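Local coordinates for protein HTPA Reductase (Selaginella moellendorffii, PDB 5U5N) that probably reduces 4-hydroxy-tetrahydrodipicolinate to tetrahydrodipicolinate with NADH or NADPH, the last step from aspartate to tetrahydrodipicolinate in lysine biosynthesis, at residues L98-G103 and S119-I124; A4-V9 and T70-V75; A126-K131 and S241-G246; A84-N89 and M102-G107. All coordinates share one frame; numbering follows the deposited sequence.

Contact 1: residues L98-G103 and S119-I124; sequences LPFVMG and SGTYSI. With NAD (nicotinamide-adenine-dinucleotide), chain C.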
# COMPACT_ATOMS: atom_id res chain seq x y z
N LEU A 98 8.40 27.46 23.55
CA LEU A 98 9.37 26.83 22.67
C LEU A 98 8.64 25.79 21.79
O LEU A 98 8.05 24.83 22.32
CB LEU A 98 10.47 26.13 23.45
CG LEU A 98 11.55 27.00 24.10
CD1 LEU A 98 12.40 26.12 25.01
CD2 LEU A 98 12.40 27.73 23.04
N PRO A 99 8.69 25.96 20.45
CA PRO A 99 8.11 24.89 19.62
C PRO A 99 8.89 23.60 19.75
O PRO A 99 10.09 23.65 19.87
CB PRO A 99 8.19 25.45 18.19
CG PRO A 99 9.16 26.57 18.24
CD PRO A 99 9.18 27.09 19.65
N PHE A 100 8.20 22.46 19.76
CA PHE A 100 8.89 21.19 19.95
C PHE A 100 8.37 20.01 19.14
O PHE A 100 7.20 19.91 18.83
CB PHE A 100 8.96 20.82 21.45
CG PHE A 100 7.65 20.49 22.08
CD1 PHE A 100 6.82 21.49 22.54
CD2 PHE A 100 7.24 19.17 22.24
CE1 PHE A 100 5.61 21.20 23.12
CE2 PHE A 100 6.02 18.85 22.80
CZ PHE A 100 5.21 19.87 23.25
N VAL A 101 9.30 19.09 18.88
CA VAL A 101 9.03 17.80 18.34
C VAL A 101 9.33 16.77 19.42
O VAL A 101 10.49 16.57 19.77
CB VAL A 101 9.91 17.55 17.11
CG1 VAL A 101 9.67 16.14 16.55
CG2 VAL A 101 9.63 18.62 16.05
N MET A 102 8.27 16.10 19.91
CA MET A 102 8.35 15.11 20.98
C MET A 102 8.32 13.71 20.40
O MET A 102 7.27 13.26 19.95
CB MET A 102 7.16 15.34 21.96
CG MET A 102 6.98 14.34 23.09
SD MET A 102 8.32 14.49 24.31
CE MET A 102 7.84 16.01 25.14
N GLY A 103 9.47 13.05 20.38
CA GLY A 103 9.59 11.67 19.93
C GLY A 103 9.62 10.65 21.07
O GLY A 103 9.56 9.45 20.84
N SER A 119 -1.97 25.44 25.19
CA SER A 119 -1.04 26.57 25.12
C SER A 119 -0.92 27.19 23.73
O SER A 119 -0.48 28.33 23.60
CB SER A 119 0.35 26.16 25.61
OG SER A 119 0.95 25.26 24.71
N GLY A 120 -1.30 26.43 22.71
CA GLY A 120 -1.21 26.88 21.33
C GLY A 120 0.22 26.90 20.84
O GLY A 120 0.56 27.70 20.00
N THR A 121 1.05 26.01 21.37
CA THR A 121 2.45 25.90 21.00
C THR A 121 2.58 25.05 19.73
O THR A 121 2.04 23.93 19.68
CB THR A 121 3.25 25.16 22.11
OG1 THR A 121 2.97 25.75 23.38
CG2 THR A 121 4.77 25.22 21.86
N TYR A 122 3.34 25.56 18.75
CA TYR A 122 3.67 24.77 17.58
C TYR A 122 4.40 23.49 17.99
O TYR A 122 5.48 23.56 18.56
CB TYR A 122 4.50 25.57 16.57
CG TYR A 122 3.69 26.64 15.88
CD1 TYR A 122 2.82 26.33 14.83
CD2 TYR A 122 3.76 27.96 16.29
CE1 TYR A 122 2.07 27.31 14.20
CE2 TYR A 122 3.02 28.95 15.66
CZ TYR A 122 2.17 28.61 14.63
OH TYR A 122 1.42 29.58 14.03
N SER A 123 3.79 22.34 17.70
CA SER A 123 4.37 21.05 18.06
C SER A 123 4.05 19.90 17.12
O SER A 123 3.07 19.93 16.39
CB SER A 123 3.95 20.65 19.50
OG SER A 123 2.61 20.99 19.75
N ILE A 124 4.91 18.90 17.16
CA ILE A 124 4.64 17.61 16.57
C ILE A 124 4.84 16.62 17.70
O ILE A 124 5.93 16.50 18.26
CB ILE A 124 5.60 17.30 15.40
CG1 ILE A 124 5.28 18.21 14.21
CG2 ILE A 124 5.48 15.85 14.98
CD1 ILE A 124 6.45 18.39 13.29
PA NAD C . 18.41 6.68 26.24
O1A NAD C . 18.17 6.03 27.59
O2A NAD C . 19.54 6.25 25.33
O5B NAD C . 18.55 8.26 26.41
C5B NAD C . 17.54 9.07 26.99
C4B NAD C . 18.27 10.26 27.60
O4B NAD C . 17.35 11.21 28.14
C3B NAD C . 19.22 9.86 28.73
O3B NAD C . 20.58 10.02 28.28
C2B NAD C . 18.82 10.76 29.91
O2B NAD C . 19.97 11.21 30.67
C1B NAD C . 17.99 11.87 29.23
N9A NAD C . 16.98 12.60 30.04
C8A NAD C . 16.18 12.09 31.01
N7A NAD C . 15.39 13.06 31.52
C5A NAD C . 15.66 14.21 30.88
C6A NAD C . 15.19 15.61 30.94
N6A NAD C . 14.23 15.97 31.82
N1A NAD C . 15.73 16.51 30.10
C2A NAD C . 16.70 16.18 29.22
N3A NAD C . 17.19 14.92 29.12
C4A NAD C . 16.71 13.90 29.90
O3 NAD C . 16.99 6.61 25.45
PN NAD C . 16.85 6.45 23.85
O1N NAD C . 17.35 5.06 23.54
O2N NAD C . 17.48 7.65 23.16
O5D NAD C . 15.25 6.61 23.71
C5D NAD C . 14.63 7.81 24.15
C4D NAD C . 13.12 7.77 24.04
O4D NAD C . 12.74 7.84 22.66
C3D NAD C . 12.47 6.50 24.61
O3D NAD C . 11.27 6.81 25.34
C2D NAD C . 12.15 5.67 23.39
O2D NAD C . 11.00 4.84 23.54
C1D NAD C . 11.86 6.75 22.35
N1N NAD C . 11.96 6.33 20.94
C2N NAD C . 10.97 6.76 20.13
C3N NAD C . 10.94 6.45 18.77
C7N NAD C . 9.81 6.95 17.89
O7N NAD C . 9.53 6.30 16.89
N7N NAD C . 9.11 8.05 18.18
C4N NAD C . 11.97 5.66 18.26
C5N NAD C . 12.99 5.21 19.10
C6N NAD C . 12.96 5.56 20.45

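Contact 2: residues A4-V9 and T70-V75; sequences AAPVMV and TEYPNV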
# COMPACT_ATOMS: atom_id res chain seq x y z
N ALA A 4 15.67 26.33 7.33
CA ALA A 4 14.86 25.88 8.43
C ALA A 4 15.35 26.48 9.75
O ALA A 4 16.49 26.88 9.88
CB ALA A 4 14.95 24.38 8.49
N ALA A 5 14.49 26.46 10.76
CA ALA A 5 14.86 26.81 12.13
C ALA A 5 16.04 25.97 12.65
O ALA A 5 16.18 24.80 12.29
CB ALA A 5 13.65 26.60 13.03
N PRO A 6 16.88 26.55 13.50
CA PRO A 6 17.88 25.73 14.19
C PRO A 6 17.23 24.78 15.21
O PRO A 6 16.15 25.04 15.67
CB PRO A 6 18.75 26.78 14.88
CG PRO A 6 17.82 27.88 15.20
CD PRO A 6 16.87 27.93 14.03
N VAL A 7 17.88 23.67 15.51
CA VAL A 7 17.30 22.68 16.40
C VAL A 7 18.17 22.44 17.65
O VAL A 7 19.39 22.36 17.56
CB VAL A 7 17.00 21.31 15.74
CG1 VAL A 7 15.95 21.49 14.69
CG2 VAL A 7 18.22 20.66 15.12
N MET A 8 17.49 22.28 18.79
CA MET A 8 18.13 21.89 20.04
C MET A 8 17.65 20.50 20.30
O MET A 8 16.45 20.27 20.44
CB MET A 8 17.73 22.84 21.17
CG MET A 8 18.30 22.51 22.56
SD MET A 8 17.52 23.58 23.79
CE MET A 8 18.63 23.38 25.21
N VAL A 9 18.58 19.55 20.36
CA VAL A 9 18.24 18.16 20.65
C VAL A 9 18.52 17.85 22.11
O VAL A 9 19.68 17.84 22.50
CB VAL A 9 19.03 17.18 19.74
CG1 VAL A 9 18.66 15.76 20.03
CG2 VAL A 9 18.82 17.54 18.28
N THR A 70 18.33 33.74 23.21
CA THR A 70 18.96 35.00 22.77
C THR A 70 19.84 34.83 21.49
O THR A 70 19.88 35.73 20.66
CB THR A 70 19.66 35.81 23.91
OG1 THR A 70 20.70 35.04 24.49
CG2 THR A 70 18.64 36.22 25.02
N GLU A 71 20.51 33.68 21.31
CA GLU A 71 21.30 33.45 20.08
C GLU A 71 20.48 32.81 18.95
O GLU A 71 20.77 33.05 17.80
CB GLU A 71 22.59 32.65 20.36
CG GLU A 71 23.68 33.46 21.09
CD GLU A 71 25.15 33.06 20.77
OE1 GLU A 71 25.38 32.35 19.75
OE2 GLU A 71 26.06 33.46 21.55
N TYR A 72 19.49 31.99 19.28
CA TYR A 72 18.69 31.23 18.28
C TYR A 72 17.19 31.39 18.58
O TYR A 72 16.54 30.44 19.04
CB TYR A 72 19.06 29.77 18.35
CG TYR A 72 20.52 29.49 18.23
CD1 TYR A 72 21.13 29.40 16.99
CD2 TYR A 72 21.31 29.33 19.35
CE1 TYR A 72 22.50 29.18 16.87
CE2 TYR A 72 22.65 29.05 19.25
CZ TYR A 72 23.24 28.99 18.01
OH TYR A 72 24.59 28.70 17.94
N PRO A 73 16.66 32.60 18.34
CA PRO A 73 15.24 32.85 18.65
C PRO A 73 14.26 31.88 17.97
O PRO A 73 13.22 31.61 18.52
CB PRO A 73 15.00 34.28 18.14
CG PRO A 73 16.34 34.88 17.93
CD PRO A 73 17.29 33.76 17.68
N ASN A 74 14.60 31.38 16.79
CA ASN A 74 13.71 30.52 16.03
C ASN A 74 13.88 29.04 16.33
O ASN A 74 13.36 28.20 15.57
CB ASN A 74 13.91 30.76 14.54
CG ASN A 74 13.74 32.21 14.18
OD1 ASN A 74 12.83 32.89 14.67
ND2 ASN A 74 14.65 32.71 13.35
N VAL A 75 14.58 28.72 17.41
CA VAL A 75 14.87 27.35 17.76
C VAL A 75 13.61 26.49 17.87
O VAL A 75 12.57 26.97 18.33
CB VAL A 75 15.67 27.24 19.07
CG1 VAL A 75 14.83 27.69 20.25
CG2 VAL A 75 16.18 25.82 19.27

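Contact 3: residues A126-K131 and S241-G246; sequences APQMGK and SIYAQG. With NAD (nicotinamide-adenine-dinucleotide), chain C.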
# COMPACT_ATOMS: atom_id res chain seq x y z
N ALA A 126 4.55 12.76 18.12
CA ALA A 126 4.38 11.52 17.39
C ALA A 126 5.23 10.43 18.02
O ALA A 126 6.49 10.51 17.99
CB ALA A 126 4.77 11.74 15.93
N PRO A 127 4.58 9.42 18.59
CA PRO A 127 5.31 8.30 19.17
C PRO A 127 5.88 7.28 18.17
O PRO A 127 6.61 6.38 18.59
CB PRO A 127 4.27 7.66 20.09
CG PRO A 127 2.97 7.92 19.41
CD PRO A 127 3.12 9.22 18.70
N GLN A 128 5.55 7.41 16.88
CA GLN A 128 6.25 6.68 15.80
C GLN A 128 6.71 7.70 14.74
O GLN A 128 5.89 8.28 14.05
CB GLN A 128 5.33 5.59 15.22
CG GLN A 128 5.70 4.98 13.87
CD GLN A 128 6.94 4.15 13.88
OE1 GLN A 128 8.04 4.64 13.66
NE2 GLN A 128 6.76 2.86 14.07
N MET A 129 8.02 7.90 14.64
CA MET A 129 8.63 8.90 13.77
C MET A 129 9.27 8.29 12.53
O MET A 129 9.79 9.04 11.68
CB MET A 129 9.69 9.73 14.54
CG MET A 129 9.08 10.49 15.69
SD MET A 129 8.25 12.00 15.16
CE MET A 129 9.67 13.06 15.00
N GLY A 130 9.26 6.97 12.43
CA GLY A 130 9.66 6.32 11.19
C GLY A 130 8.59 6.57 10.14
O GLY A 130 7.70 5.70 9.95
N LYS A 131 8.71 7.72 9.45
CA LYS A 131 7.61 8.22 8.63
C LYS A 131 7.20 7.30 7.49
O LYS A 131 6.04 7.29 7.12
CB LYS A 131 7.85 9.64 8.09
CG LYS A 131 8.68 9.74 6.83
CD LYS A 131 8.72 11.16 6.32
CE LYS A 131 9.27 11.16 4.90
NZ LYS A 131 9.37 12.52 4.36
N SER A 241 18.14 4.89 12.25
CA SER A 241 18.24 5.91 11.23
C SER A 241 16.88 6.37 10.70
O SER A 241 16.72 7.57 10.46
CB SER A 241 19.20 5.47 10.11
OG SER A 241 18.66 5.74 8.86
N ILE A 242 15.89 5.48 10.59
CA ILE A 242 14.57 5.90 10.08
C ILE A 242 13.90 6.90 11.04
O ILE A 242 13.20 7.81 10.58
CB ILE A 242 13.61 4.72 9.80
CG1 ILE A 242 12.43 5.17 8.93
CG2 ILE A 242 13.12 4.04 11.07
CD1 ILE A 242 11.42 4.10 8.63
N TYR A 243 14.13 6.75 12.34
CA TYR A 243 13.57 7.67 13.35
C TYR A 243 14.31 9.01 13.26
O TYR A 243 13.66 10.06 13.25
CB TYR A 243 13.59 7.06 14.78
CG TYR A 243 13.10 5.61 14.79
CD1 TYR A 243 11.79 5.30 14.47
CD2 TYR A 243 13.97 4.55 15.06
CE1 TYR A 243 11.34 3.98 14.43
CE2 TYR A 243 13.54 3.23 15.01
CZ TYR A 243 12.23 2.95 14.69
OH TYR A 243 11.79 1.64 14.59
N ALA A 244 15.64 8.97 13.15
CA ALA A 244 16.46 10.15 12.91
C ALA A 244 16.06 10.94 11.66
O ALA A 244 15.86 12.16 11.68
CB ALA A 244 17.93 9.76 12.82
N GLN A 245 15.93 10.23 10.55
CA GLN A 245 15.55 10.88 9.28
C GLN A 245 14.12 11.44 9.33
O GLN A 245 13.87 12.52 8.83
CB GLN A 245 15.74 9.94 8.07
CG GLN A 245 17.19 9.56 7.80
CD GLN A 245 18.06 10.77 7.60
OE1 GLN A 245 17.69 11.67 6.89
NE2 GLN A 245 19.22 10.81 8.27
N GLY A 246 13.19 10.75 9.98
CA GLY A 246 11.84 11.29 10.13
C GLY A 246 11.79 12.50 11.04
O GLY A 246 11.05 13.45 10.76
PA NAD C . 18.41 6.68 26.24
O1A NAD C . 18.17 6.03 27.59
O2A NAD C . 19.54 6.25 25.33
O5B NAD C . 18.55 8.26 26.41
C5B NAD C . 17.54 9.07 26.99
C4B NAD C . 18.27 10.26 27.60
O4B NAD C . 17.35 11.21 28.14
C3B NAD C . 19.22 9.86 28.73
O3B NAD C . 20.58 10.02 28.28
C2B NAD C . 18.82 10.76 29.91
O2B NAD C . 19.97 11.21 30.67
C1B NAD C . 17.99 11.87 29.23
N9A NAD C . 16.98 12.60 30.04
C8A NAD C . 16.18 12.09 31.01
N7A NAD C . 15.39 13.06 31.52
C5A NAD C . 15.66 14.21 30.88
C6A NAD C . 15.19 15.61 30.94
N6A NAD C . 14.23 15.97 31.82
N1A NAD C . 15.73 16.51 30.10
C2A NAD C . 16.70 16.18 29.22
N3A NAD C . 17.19 14.92 29.12
C4A NAD C . 16.71 13.90 29.90
O3 NAD C . 16.99 6.61 25.45
PN NAD C . 16.85 6.45 23.85
O1N NAD C . 17.35 5.06 23.54
O2N NAD C . 17.48 7.65 23.16
O5D NAD C . 15.25 6.61 23.71
C5D NAD C . 14.63 7.81 24.15
C4D NAD C . 13.12 7.77 24.04
O4D NAD C . 12.74 7.84 22.66
C3D NAD C . 12.47 6.50 24.61
O3D NAD C . 11.27 6.81 25.34
C2D NAD C . 12.15 5.67 23.39
O2D NAD C . 11.00 4.84 23.54
C1D NAD C . 11.86 6.75 22.35
N1N NAD C . 11.96 6.33 20.94
C2N NAD C . 10.97 6.76 20.13
C3N NAD C . 10.94 6.45 18.77
C7N NAD C . 9.81 6.95 17.89
O7N NAD C . 9.53 6.30 16.89
N7N NAD C . 9.11 8.05 18.18
C4N NAD C . 11.97 5.66 18.26
C5N NAD C . 12.99 5.21 19.10
C6N NAD C . 12.96 5.56 20.45

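Contact 4: residues A84-N89 and M102-G107; sequences AAVNDN and MGTTGG. With NAD (nicotinamide-adenine-dinucleotide), chain C.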
# COMPACT_ATOMS: atom_id res chain seq x y z
N ALA A 84 9.69 9.16 31.98
CA ALA A 84 9.63 9.95 33.22
C ALA A 84 9.65 11.47 33.01
O ALA A 84 8.98 12.19 33.73
CB ALA A 84 10.77 9.52 34.15
N ALA A 85 10.41 11.94 32.02
CA ALA A 85 10.53 13.37 31.73
C ALA A 85 9.49 13.94 30.77
O ALA A 85 9.39 15.16 30.65
CB ALA A 85 11.90 13.68 31.19
N VAL A 86 8.72 13.08 30.08
CA VAL A 86 7.86 13.56 28.99
C VAL A 86 6.93 14.71 29.38
O VAL A 86 7.01 15.77 28.77
CB VAL A 86 7.02 12.44 28.37
CG1 VAL A 86 5.84 12.97 27.54
CG2 VAL A 86 7.89 11.57 27.52
N ASN A 87 6.06 14.51 30.35
CA ASN A 87 5.04 15.53 30.66
C ASN A 87 5.63 16.82 31.22
O ASN A 87 5.12 17.92 30.97
CB ASN A 87 4.01 14.99 31.65
CG ASN A 87 3.21 13.89 31.07
OD1 ASN A 87 3.54 12.73 31.25
ND2 ASN A 87 2.16 14.25 30.31
N ASP A 88 6.68 16.67 32.01
CA ASP A 88 7.37 17.80 32.59
C ASP A 88 8.13 18.61 31.52
O ASP A 88 7.97 19.82 31.43
CB ASP A 88 8.32 17.30 33.68
CG ASP A 88 8.71 18.38 34.61
OD1 ASP A 88 7.96 18.60 35.61
OD2 ASP A 88 9.77 19.00 34.32
N ASN A 89 8.92 17.94 30.69
CA ASN A 89 9.59 18.61 29.56
C ASN A 89 8.57 19.35 28.70
O ASN A 89 8.79 20.49 28.34
CB ASN A 89 10.41 17.63 28.70
CG ASN A 89 11.65 17.12 29.39
OD1 ASN A 89 11.91 17.46 30.54
ND2 ASN A 89 12.42 16.31 28.71
N MET A 102 8.27 16.10 19.91
CA MET A 102 8.35 15.11 20.98
C MET A 102 8.32 13.71 20.40
O MET A 102 7.27 13.26 19.95
CB MET A 102 7.16 15.34 21.96
CG MET A 102 6.98 14.34 23.09
SD MET A 102 8.32 14.49 24.31
CE MET A 102 7.84 16.01 25.14
N GLY A 103 9.47 13.05 20.38
CA GLY A 103 9.59 11.67 19.93
C GLY A 103 9.62 10.65 21.07
O GLY A 103 9.56 9.45 20.84
N THR A 104 9.71 11.12 22.30
CA THR A 104 9.82 10.26 23.47
C THR A 104 8.48 9.56 23.68
O THR A 104 7.44 10.19 23.64
CB THR A 104 10.16 11.10 24.71
OG1 THR A 104 11.28 11.94 24.45
CG2 THR A 104 10.46 10.21 25.95
N THR A 105 8.52 8.26 23.93
CA THR A 105 7.30 7.50 24.19
C THR A 105 7.02 7.48 25.69
O THR A 105 7.83 7.94 26.49
CB THR A 105 7.44 6.06 23.68
OG1 THR A 105 8.50 5.41 24.38
CG2 THR A 105 7.73 6.03 22.18
N GLY A 106 5.87 6.94 26.07
CA GLY A 106 5.46 6.93 27.47
C GLY A 106 5.03 8.29 27.99
O GLY A 106 4.92 9.26 27.25
N GLY A 107 4.81 8.34 29.29
CA GLY A 107 4.22 9.50 29.94
C GLY A 107 2.72 9.43 29.83
O GLY A 107 2.19 8.48 29.28
PA NAD C . 18.41 6.68 26.24
O1A NAD C . 18.17 6.03 27.59
O2A NAD C . 19.54 6.25 25.33
O5B NAD C . 18.55 8.26 26.41
C5B NAD C . 17.54 9.07 26.99
C4B NAD C . 18.27 10.26 27.60
O4B NAD C . 17.35 11.21 28.14
C3B NAD C . 19.22 9.86 28.73
O3B NAD C . 20.58 10.02 28.28
C2B NAD C . 18.82 10.76 29.91
O2B NAD C . 19.97 11.21 30.67
C1B NAD C . 17.99 11.87 29.23
N9A NAD C . 16.98 12.60 30.04
C8A NAD C . 16.18 12.09 31.01
N7A NAD C . 15.39 13.06 31.52
C5A NAD C . 15.66 14.21 30.88
C6A NAD C . 15.19 15.61 30.94
N6A NAD C . 14.23 15.97 31.82
N1A NAD C . 15.73 16.51 30.10
C2A NAD C . 16.70 16.18 29.22
N3A NAD C . 17.19 14.92 29.12
C4A NAD C . 16.71 13.90 29.90
O3 NAD C . 16.99 6.61 25.45
PN NAD C . 16.85 6.45 23.85
O1N NAD C . 17.35 5.06 23.54
O2N NAD C . 17.48 7.65 23.16
O5D NAD C . 15.25 6.61 23.71
C5D NAD C . 14.63 7.81 24.15
C4D NAD C . 13.12 7.77 24.04
O4D NAD C . 12.74 7.84 22.66
C3D NAD C . 12.47 6.50 24.61
O3D NAD C . 11.27 6.81 25.34
C2D NAD C . 12.15 5.67 23.39
O2D NAD C . 11.00 4.84 23.54
C1D NAD C . 11.86 6.75 22.35
N1N NAD C . 11.96 6.33 20.94
C2N NAD C . 10.97 6.76 20.13
C3N NAD C . 10.94 6.45 18.77
C7N NAD C . 9.81 6.95 17.89
O7N NAD C . 9.53 6.30 16.89
N7N NAD C . 9.11 8.05 18.18
C4N NAD C . 11.97 5.66 18.26
C5N NAD C . 12.99 5.21 19.10
C6N NAD C . 12.96 5.56 20.45

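Contact 1: residues L98-G103 and S119-I124
The ring of F100 carries CB of S123 over the centre of one face, and L98 O and CB of M102 lie in plane at its edge. S123 CB stands 4.0 Å from the F100 ring centroid, close to the ring normal, a CH-pi contact between neighbouring parallel strands of the Rossmann sheet. The two strands are consecutive in a beta-alpha-beta unit, joined through helix 109-119. With chi1 at 67° the F100 ring is tucked back over its own backbone, laying one face under CB of S123, and Y93 of helix 86-95 meets the same ring with planes inclined by about 45°.

Three backbone hydrogen bonds alternate along the ladder: F100 N to Y122 O at 3.2 Å, I124 N to F100 O at 3.0 Å and M102 N to I124 O at 2.9 Å. On the face away from F100, V101 CG2 and I124 CD1 touch at 4.2 Å, and I124 packs on A250 and L254 of helix 241-259. At the strand entrance the methyl CG2 of T121 meets the carbonyl oxygen of L98 and slants toward the F100 ring. S123 OG turns back along its own segment to bond T121 O, from above that carbonyl plane. Beyond the last rung the chain reaches the cofactor: the carboxamide N7N of NAD donates to G103 O at 3.0 Å, nearly straight at 170°.

Contact 2: residues A4-V9 and T70-V75
The start of the first strand of the Rossmann sheet meets the turn that leads from helix 61-71 into strand 76-79, its neighbour in the sheet. That turn, type I from Y72 to V75, is closed by V75 N bonding Y72 O at 3.1 Å. No hydrogen bond crosses between segments 4-9 and 70-75; the contact is made by carbon surfaces and a few carbonyl oxygens.

P6 is its centre, and its ring lies in the hollow of the turn. CG of P6 touches CB of Y72 at 3.9 Å and comes equally near V75 CA, while CD faces the carbonyl of N74. The Y72 ring slants across the proline, its CD1 beside P6 CG and CB. A glycine in place of P6 would probably leave a gap between Y72 and V75 and set the strand entrance free to flex.

Either side of the proline the chain stays close. CB of A5 lies 3.0 Å from N74 O, and V75 CA makes a CA-H...O contact of 3.4 Å to P6 O. V75 CG2, anti to the backbone N (chi1 of CG1 66°), passes along the P6 carbonyl to reach M8 CB at 3.9 Å.

From this point the two segments lead into paired strands, P6 and M8 bonding to I76 through their backbones. M8 and V75 both pack on V68 of helix 61-71 on one side of the sheet, whereas V7 rests on V251 of helix 241-259.

Contact 3: residues A126-K131 and S241-G246
The nicotinamide end of the NAD pocket lies where the loop after strand 123-125 meets the first turns of helix 241-259. The Y243 ring stands between two layers: CG2 of I242 covers one face over its centre, and the opposite face carries C4N of NAD, 3.6 Å from Y243 CG and displaced toward the rim. Q128 OE1 approaches the edge in the ring plane, 3.5 Å from Y243 CE1. Q128 reaches this place by a bend at chi2 (68°), leaving its amide tilted by 21° from the ring.

The same OE1 takes the N-H of G130 on a lone pair at 2.9 Å, which fixes the amide at the ring edge; T172 bonds its NE2 weakly. G130, N-cap of helix 131-146, has CA against CG1 of I242 at 3.8 Å. Nearby, G246 CA points a hydrogen almost straight at M129 O (3.4 Å), where a side chain would clash.

The cofactor carboxamide is gripped at both ends: M129 N donates to O7N of NAD at 3.1 Å, and G103 O takes N7N. Backbone and aromatic contacts are likely to fix the nicotinamide's orientation, with C4N, which carries hydride in NADH, set against the tyrosine ring.

Contact 4: residues A84-N89 and M102-G107
The side chains of V86 and T104 run antiparallel alongside one another, CG2 of V86 meeting CG2 of T104 at a tight 3.3 Å. The valine has CG1 anti to the backbone N (chi1 163°), so that CG2 is directed at the threonine while CG1 lies between G106 O and SD of M102, 4.3 Å from the sulfur. The bent methionine chain brings CE of M102 against the carbonyl oxygen of V86. At the next residue of the helix, N87 OD1 rests 3.6 Å from G107 CA and accepts the N-H of D108. A side chain at G107 would collide with V86 and N87.

T104 turns OG1 away from the valine to D79 and T81 N, and its methyl CG2, besides meeting V86, touches O3D of NAD at 3.5 Å. The T105 side chain is directed away from helix 86-95, its OG1 hydrogen-bonded to O2D of the nicotinamide ribose of NAD at 2.7 Å; its backbone N adds a weak bond to O3D.

At the adenine end, N89 OD1 lies 3.0 Å from N6A of NAD and its ND2 bonds D79, while A85 CB sits 3.3 Å from the same N6A. Replacing N89 with a leucine would probably leave the adenine amino group and the D79 carboxylate each without this polar neighbour.

The contact ties the start of helix 86-95 to the loop between strand 100-102 and helix 109-119, from which L112 packs on V86 and R109 bonds the carbonyls of T104 and G106.

In the fold
Contacts 1, 2 and 4 belong to the Rossmann part of the chain, while contact 3 brings helix 241-259 against the loop after strand 123-125. Along the chain, contact 2 closes first, contact 4 runs into contact 1 through shared M102 and G103, and contact 3 closes last. Contacts 1 and 2, with centres 13 Å apart, reach the same parallel sheet and touch where L98 and P99 meet V75. Contacts 3 and 4, 16 Å apart, meet at P127 and T105, and V101 of contact 1 touches M129 of contact 3. Contacts 1, 3 and 4 touch NAD, so strand ends, loops and the start of helix 241-259 contribute to its site; contact 2 lies farther off.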